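Local coordinates for GDSL-like Lipase/Acylhydrolase family protein (PDB 4K9S) that probably removes O-acetyl groups from cell-wall peptidoglycan, as an SGNH-type esterase paired with a second, beta-sandwich domain, at residues Ala65-Thr70 against Gln97-Val102; Ala127-Gly132 against Ile189-Pro194; Glu251-Asn256 against Pro288-Asn293. One frame throughout, in Å; residues are numbered along the deposited sequence.

How the contacts relate
Contact 1 comes first along the chain. It closes a loop of 26 residues that contains most of helix 68-81, and holds the lead-in to strand 102-106 against the turn before that helix. Contact 2 comes next. It spans 56 residues of mostly strand and brings together two links between the sheets of the beta-sandwich. Contact 3 is last and lies in the SGNH part, where it joins the loops after helix 249-252 and strand 281-286. The three follow one another in series, with no nesting or crossing. The centres of contacts 2 and 3 lie about 41 Å apart. Contact 1 lies about 25 Å from contact 2 and about 23 Å from contact 3, centre to centre.

Contact 1: residues Ala65-Thr70 against Gln97-Val102; sequences AGDFFT and QRMAAV
Gly66 and Arg98 mark the closest backbone approach of these segments, with their CA atoms 5.0 Å apart. The touching parts run at 51° to each other, and neither is a strand here. Arg98 N donates to Ala65 O at 3.0 Å. Helix 62-65 ends at this point, and Asp67 follows with a positive phi just before helix 68-81 starts.

Arg98 carries much of the side-chain contact. Its chain is extended, with CG opposite the backbone N (chi1 172°), and this carries the guanidinium past Gly66 to Phe68. There NH1 donates to Gly66 O at 3.1 Å, with the acceptor in the guanidinium plane and the donor in the carbonyl plane. One face of the guanidinium lies almost flat on the Phe68 ring. The planes differ by 10° and the centres are 3.8 Å apart, a cation-pi stack with NH1 over the ring centre. CA of Ala100 lies over the other face. The bond at the edge and the stack on the face together restrict rotation of the group.

Asp67 reaches toward the other segment. Its OD2 accepts from Ala100 N at 2.7 Å through the anti lone pair. The same oxygen forms a salt bridge with Arg74, so one carboxylate oxygen links the loop to helix 68-81. Gln97 NE2 lies 3.6 Å from Ala65 CB. The amide of Gln97 is held by Asn217 N at OE1 and by Tyr90 OH at NE2.

The turn at Gly66-Asp67 follows helix 62-65, which comes after strand 53-60, where the Gly-Asp-Ser motif of the family begins. Asp67 packs on Ala213 of strand 208-215. Phe68 touches Ala354 and Tyr357 of helix 354-373, and Gln97-Ala101 leads to strand 102-106 of the sandwich.

Contact 2: residues Ala127-Gly132 against Ile189-Pro194; sequences AHTGSG and IHTEMP
Pro194 brings the one side-chain ring into this contact, and it is puckered, not flat. Its CG lies 4.0 Å from Ser131 N, against the backbone that joins Gly130 to Ser131. No aromatic face or edge takes part.

Residues 130-132 and 192-194 run antiparallel. Gly130 lies opposite Pro194, Ser131 opposite Met193 and Gly132 opposite Glu192. The CA atoms of Ser131 and Met193 are 4.1 Å apart. Gly132 N donates to Glu192 O at 3.2 Å, from well above the carbonyl plane. Gly130 and Gly132 both have positive phi, on either side of extended Ser131. CB of Ser131 sits 3.3 Å from the same Glu192 O and 4.0 Å from SE of selenomethionine Met193.

On the inner side, Thr129 CB points toward Thr191, whose CG2 is its near neighbour. The Thr129 hydroxyl accepts from Trp195 N.

Residues 129-132 join strand 125-128 of one sheet to strand 133-139 of the other. Residues 192-194 join strand 187-191 back to strand 195-203. The contact therefore pairs two neighbouring crossings at one end of the two-sheet sandwich, consistent with a galactose-binding-like domain. Thr129 packs on Ile197 of strand 195-203.

Contact 3: residues Glu251-Asn256 against Pro288-Asn293; sequences EAFNNN and PESLKN
Phe253 and Lys292 meet where two loops of the SGNH domain come together, beyond the ends of parallel strands 242-246 and 281-286. Ser290 OG and Lys292 NZ approach the Phe253 ring obliquely from the same side of its plane, at opposite ends of the rim. Phe253 CE2 is 3.4 Å from Ser290 OG, and Phe253 CD1 is 3.6 Å from Lys292 NZ. The backbone O of Leu291 lies at the ring edge, 4.0 Å from CZ.

The two side chains of Phe253 and Lys292 pass alongside each other, pointing opposite ways. The lysine chain bends at chi2 and again at chi4 (-54°), which brings NZ to the ring and toward Asn255. A water spans the remaining gap. It donates to Asn255 OD1 at 3.1 Å and accepts from Lys292 NZ at 3.0 Å.

The first loop follows short helix 249-252, which begins within Gly-Thr-Asn, probably a conserved block of the SGNH family. Asn254 OD1 accepts from Asn256 N at 3.0 Å, an Asx turn that shapes the loop beside Asn255. In the second loop Lys292 and Asn293 form a classic beta bulge against Thr300. Ser290 packs on Leu305 of helix 305-318, and Asn255 O accepts from Arg304.

Contact 1: residues Ala65-Thr70 against Gln97-Val102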
# COMPACT_ATOMS: atom_id res chain seq x y z
N ALA A 65 -0.97 -4.78 5.36
CA ALA A 65 -0.24 -4.22 6.50
C ALA A 65 0.83 -5.14 7.04
O ALA A 65 1.72 -4.69 7.78
CB ALA A 65 -1.20 -3.84 7.60
N GLY A 66 0.75 -6.42 6.71
CA GLY A 66 1.72 -7.39 7.18
C GLY A 66 2.97 -7.34 6.33
O GLY A 66 4.04 -7.81 6.72
N ASP A 67 2.82 -6.77 5.14
CA ASP A 67 3.93 -6.65 4.19
C ASP A 67 4.44 -7.98 3.60
O ASP A 67 5.38 -7.97 2.82
CB ASP A 67 5.09 -5.86 4.79
CG ASP A 67 5.90 -5.13 3.74
OD1 ASP A 67 5.37 -4.83 2.66
OD2 ASP A 67 7.08 -4.85 4.01
N PHE A 68 3.83 -9.11 3.94
CA PHE A 68 4.31 -10.37 3.37
C PHE A 68 3.93 -10.53 1.91
O PHE A 68 4.74 -10.99 1.11
CB PHE A 68 3.86 -11.57 4.19
CG PHE A 68 4.61 -11.75 5.47
CD1 PHE A 68 5.93 -12.13 5.46
CD2 PHE A 68 3.98 -11.55 6.69
CE1 PHE A 68 6.62 -12.32 6.63
CE2 PHE A 68 4.67 -11.73 7.87
CZ PHE A 68 5.99 -12.10 7.84
N PHE A 69 2.71 -10.14 1.57
CA PHE A 69 2.23 -10.13 0.19
C PHE A 69 2.98 -9.06 -0.60
O PHE A 69 3.52 -9.31 -1.67
CB PHE A 69 0.72 -9.85 0.18
CG PHE A 69 0.08 -9.89 -1.18
CD1 PHE A 69 -0.58 -11.02 -1.61
CD2 PHE A 69 0.13 -8.79 -2.02
CE1 PHE A 69 -1.18 -11.07 -2.86
CE2 PHE A 69 -0.46 -8.83 -3.28
CZ PHE A 69 -1.12 -9.96 -3.71
N THR A 70 3.02 -7.85 -0.05
CA THR A 70 3.64 -6.75 -0.76
C THR A 70 5.16 -6.88 -0.92
O THR A 70 5.73 -6.34 -1.87
CB THR A 70 3.27 -5.39 -0.13
OG1 THR A 70 3.49 -5.43 1.28
CG2 THR A 70 1.82 -5.07 -0.40
N GLN A 97 1.64 -4.28 12.86
CA GLN A 97 1.89 -4.11 11.43
C GLN A 97 3.39 -4.14 11.20
O GLN A 97 4.17 -4.13 12.15
CB GLN A 97 1.22 -2.84 10.89
CG GLN A 97 -0.30 -2.78 11.22
CD GLN A 97 -1.06 -1.64 10.54
OE1 GLN A 97 -2.22 -1.39 10.87
NE2 GLN A 97 -0.41 -0.96 9.60
N ARG A 98 3.79 -4.22 9.95
CA ARG A 98 5.15 -4.64 9.66
C ARG A 98 5.71 -4.03 8.38
O ARG A 98 5.07 -4.06 7.33
CB ARG A 98 5.20 -6.17 9.58
CG ARG A 98 6.52 -6.74 9.10
CD ARG A 98 6.45 -8.26 9.06
NE ARG A 98 7.68 -8.83 8.54
CZ ARG A 98 7.88 -9.15 7.27
NH1 ARG A 98 6.92 -8.96 6.37
NH2 ARG A 98 9.04 -9.66 6.90
N MSE A 99 6.91 -3.47 8.48
CA MSE A 99 7.69 -3.14 7.30
C MSE A 99 8.78 -4.18 7.19
O MSE A 99 9.53 -4.41 8.15
CB MSE A 99 8.32 -1.75 7.42
CG MSE A 99 7.34 -0.60 7.37
SE MSE A 99 6.81 -0.09 5.56
CE MSE A 99 8.05 -1.19 4.50
N ALA A 100 8.86 -4.82 6.03
CA ALA A 100 9.90 -5.81 5.77
C ALA A 100 11.21 -5.16 5.36
O ALA A 100 12.29 -5.67 5.65
CB ALA A 100 9.43 -6.79 4.69
N ALA A 101 11.13 -4.03 4.67
CA ALA A 101 12.31 -3.46 4.04
C ALA A 101 13.04 -2.40 4.86
O ALA A 101 14.07 -1.88 4.41
CB ALA A 101 11.98 -2.96 2.62
N VAL A 102 12.54 -2.07 6.05
CA VAL A 102 13.24 -1.15 6.95
C VAL A 102 13.05 -1.53 8.39
O VAL A 102 11.99 -2.01 8.76
CB VAL A 102 12.75 0.32 6.86
CG1 VAL A 102 13.82 1.21 6.29
CG2 VAL A 102 11.46 0.44 6.09

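Contact 2: residues Ala127-Gly132 against Ile189-Pro194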
# COMPACT_ATOMS: atom_id res chain seq x y z
N ALA A 127 3.05 9.78 13.13
CA ALA A 127 3.85 9.64 14.33
C ALA A 127 4.14 11.00 14.93
O ALA A 127 4.62 11.89 14.25
CB ALA A 127 5.14 8.93 14.03
N HIS A 128 3.80 11.17 16.21
CA HIS A 128 4.20 12.36 16.96
C HIS A 128 5.67 12.19 17.29
O HIS A 128 6.09 11.12 17.72
CB HIS A 128 3.42 12.50 18.26
CG HIS A 128 1.95 12.42 18.09
ND1 HIS A 128 1.24 13.35 17.35
CD2 HIS A 128 1.04 11.53 18.55
CE1 HIS A 128 -0.04 13.02 17.36
NE2 HIS A 128 -0.18 11.92 18.07
N THR A 129 6.45 13.23 17.09
CA THR A 129 7.87 13.12 17.35
C THR A 129 8.22 13.64 18.74
O THR A 129 9.15 13.18 19.36
CB THR A 129 8.69 13.82 16.26
OG1 THR A 129 8.46 15.23 16.31
CG2 THR A 129 8.29 13.31 14.89
N GLY A 130 7.45 14.61 19.23
CA GLY A 130 7.79 15.24 20.49
C GLY A 130 9.05 16.08 20.37
O GLY A 130 9.75 16.04 19.35
N SER A 131 9.34 16.86 21.40
CA SER A 131 10.57 17.65 21.42
C SER A 131 11.73 16.75 21.78
O SER A 131 11.56 15.77 22.49
CB SER A 131 10.47 18.80 22.41
OG SER A 131 10.12 18.31 23.68
N GLY A 132 12.91 17.05 21.27
CA GLY A 132 14.04 16.15 21.46
C GLY A 132 13.85 14.81 20.77
O GLY A 132 14.57 13.85 21.06
N ILE A 189 16.57 11.20 11.64
CA ILE A 189 15.78 12.42 11.72
C ILE A 189 15.67 12.91 13.14
O ILE A 189 15.13 12.19 14.01
CB ILE A 189 14.38 12.18 11.21
CG1 ILE A 189 14.44 11.36 9.92
CG2 ILE A 189 13.66 13.50 11.01
CD1 ILE A 189 13.07 11.03 9.38
N HIS A 190 16.18 14.12 13.39
CA HIS A 190 16.12 14.74 14.71
C HIS A 190 15.06 15.81 14.73
O HIS A 190 14.84 16.53 13.75
CB HIS A 190 17.44 15.41 15.06
CG HIS A 190 18.52 14.45 15.47
ND1 HIS A 190 18.25 13.24 16.06
CD2 HIS A 190 19.87 14.54 15.37
CE1 HIS A 190 19.39 12.62 16.31
NE2 HIS A 190 20.38 13.39 15.90
N THR A 191 14.43 15.97 15.88
CA THR A 191 13.37 16.94 15.95
C THR A 191 13.46 17.70 17.27
O THR A 191 13.27 17.16 18.36
CB THR A 191 12.00 16.25 15.63
OG1 THR A 191 11.06 17.21 15.14
CG2 THR A 191 11.45 15.57 16.79
N GLU A 192 13.85 18.96 17.17
CA GLU A 192 14.12 19.75 18.35
C GLU A 192 12.77 20.08 18.99
O GLU A 192 12.63 20.01 20.20
CB GLU A 192 14.89 21.02 17.98
CG GLU A 192 14.82 22.15 19.00
CD GLU A 192 15.55 21.82 20.30
OE1 GLU A 192 16.38 20.88 20.33
OE2 GLU A 192 15.26 22.50 21.29
N MSE A 193 11.78 20.40 18.16
CA MSE A 193 10.44 20.65 18.65
C MSE A 193 9.44 19.73 17.89
O MSE A 193 9.83 19.06 16.94
CB MSE A 193 10.11 22.13 18.51
CG MSE A 193 10.87 23.00 19.49
SE MSE A 193 10.35 22.65 21.35
CE MSE A 193 8.70 23.70 21.33
N PRO A 194 8.18 19.66 18.34
CA PRO A 194 7.31 18.61 17.78
C PRO A 194 6.94 18.76 16.31
O PRO A 194 6.77 19.84 15.80
CB PRO A 194 6.05 18.71 18.63
CG PRO A 194 6.51 19.32 19.90
CD PRO A 194 7.55 20.30 19.51

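Contact 3: residues Glu251-Asn256 against Pro288-Asn293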
# COMPACT_ATOMS: atom_id res chain seq x y z
N GLU A 251 -15.12 -5.88 4.75
CA GLU A 251 -16.43 -5.62 4.16
C GLU A 251 -17.26 -6.89 4.25
O GLU A 251 -18.40 -6.87 4.71
CB GLU A 251 -16.27 -5.26 2.68
CG GLU A 251 -15.92 -3.81 2.42
CD GLU A 251 -14.43 -3.52 2.41
OE1 GLU A 251 -13.63 -4.44 2.72
OE2 GLU A 251 -14.06 -2.36 2.08
N ALA A 252 -16.66 -7.99 3.82
CA ALA A 252 -17.36 -9.27 3.73
C ALA A 252 -17.85 -9.75 5.08
O ALA A 252 -18.77 -10.56 5.16
CB ALA A 252 -16.46 -10.30 3.10
N PHE A 253 -17.22 -9.26 6.15
CA PHE A 253 -17.54 -9.70 7.50
C PHE A 253 -18.61 -8.85 8.15
O PHE A 253 -19.00 -9.08 9.28
CB PHE A 253 -16.28 -9.79 8.37
CG PHE A 253 -15.66 -11.15 8.37
CD1 PHE A 253 -15.97 -12.07 9.36
CD2 PHE A 253 -14.80 -11.53 7.35
CE1 PHE A 253 -15.42 -13.34 9.35
CE2 PHE A 253 -14.25 -12.79 7.33
CZ PHE A 253 -14.56 -13.70 8.33
N ASN A 254 -19.09 -7.85 7.42
CA ASN A 254 -20.23 -7.10 7.91
C ASN A 254 -21.53 -7.67 7.33
O ASN A 254 -21.87 -7.40 6.18
CB ASN A 254 -20.08 -5.61 7.57
CG ASN A 254 -21.25 -4.79 8.05
OD1 ASN A 254 -22.17 -5.30 8.67
ND2 ASN A 254 -21.22 -3.50 7.75
N ASN A 255 -22.24 -8.44 8.16
CA ASN A 255 -23.47 -9.13 7.74
C ASN A 255 -24.57 -8.20 7.24
O ASN A 255 -25.44 -8.63 6.49
CB ASN A 255 -24.06 -9.99 8.87
CG ASN A 255 -23.21 -11.19 9.19
OD1 ASN A 255 -22.40 -11.64 8.38
ND2 ASN A 255 -23.39 -11.74 10.39
N ASN A 256 -24.53 -6.94 7.66
CA ASN A 256 -25.55 -5.99 7.26
C ASN A 256 -25.03 -4.93 6.30
O ASN A 256 -25.55 -3.81 6.25
CB ASN A 256 -26.14 -5.30 8.48
CG ASN A 256 -26.54 -6.28 9.57
OD1 ASN A 256 -26.03 -6.23 10.69
ND2 ASN A 256 -27.47 -7.17 9.25
N PRO A 288 -9.92 -12.45 -1.17
CA PRO A 288 -9.67 -13.89 -1.19
C PRO A 288 -10.78 -14.58 -0.42
O PRO A 288 -11.52 -13.91 0.33
CB PRO A 288 -8.35 -14.03 -0.43
CG PRO A 288 -8.36 -12.86 0.51
CD PRO A 288 -8.95 -11.74 -0.30
N GLU A 289 -10.89 -15.90 -0.57
CA GLU A 289 -11.87 -16.61 0.23
C GLU A 289 -11.45 -16.57 1.69
O GLU A 289 -10.28 -16.73 2.01
CB GLU A 289 -12.07 -18.05 -0.25
CG GLU A 289 -13.09 -18.79 0.59
CD GLU A 289 -13.46 -20.15 0.04
OE1 GLU A 289 -12.63 -21.08 0.16
OE2 GLU A 289 -14.58 -20.29 -0.51
N SER A 290 -12.41 -16.28 2.55
CA SER A 290 -12.20 -16.32 3.99
C SER A 290 -13.32 -17.18 4.54
O SER A 290 -14.31 -17.42 3.86
CB SER A 290 -12.25 -14.92 4.58
OG SER A 290 -13.49 -14.29 4.32
N LEU A 291 -13.15 -17.66 5.76
CA LEU A 291 -14.15 -18.55 6.35
C LEU A 291 -14.64 -18.06 7.71
O LEU A 291 -13.84 -17.67 8.57
CB LEU A 291 -13.59 -19.98 6.48
CG LEU A 291 -13.07 -20.61 5.19
CD1 LEU A 291 -12.57 -22.03 5.43
CD2 LEU A 291 -14.12 -20.60 4.08
N LYS A 292 -15.96 -18.05 7.89
CA LYS A 292 -16.57 -17.78 9.19
C LYS A 292 -16.13 -18.86 10.17
O LYS A 292 -15.72 -18.57 11.28
CB LYS A 292 -18.09 -17.75 9.09
CG LYS A 292 -18.72 -16.42 9.49
CD LYS A 292 -18.28 -15.98 10.88
CE LYS A 292 -19.06 -14.77 11.35
NZ LYS A 292 -19.00 -13.64 10.37
N ASN A 293 -16.23 -20.12 9.76
CA ASN A 293 -15.67 -21.20 10.56
C ASN A 293 -15.00 -22.24 9.66
O ASN A 293 -15.25 -22.27 8.46
CB ASN A 293 -16.70 -21.83 11.51
CG ASN A 293 -17.78 -22.60 10.78
OD1 ASN A 293 -17.54 -23.68 10.23
ND2 ASN A 293 -19.01 -22.07 10.81
O HOH W 1 -20.91 -14.39 8.13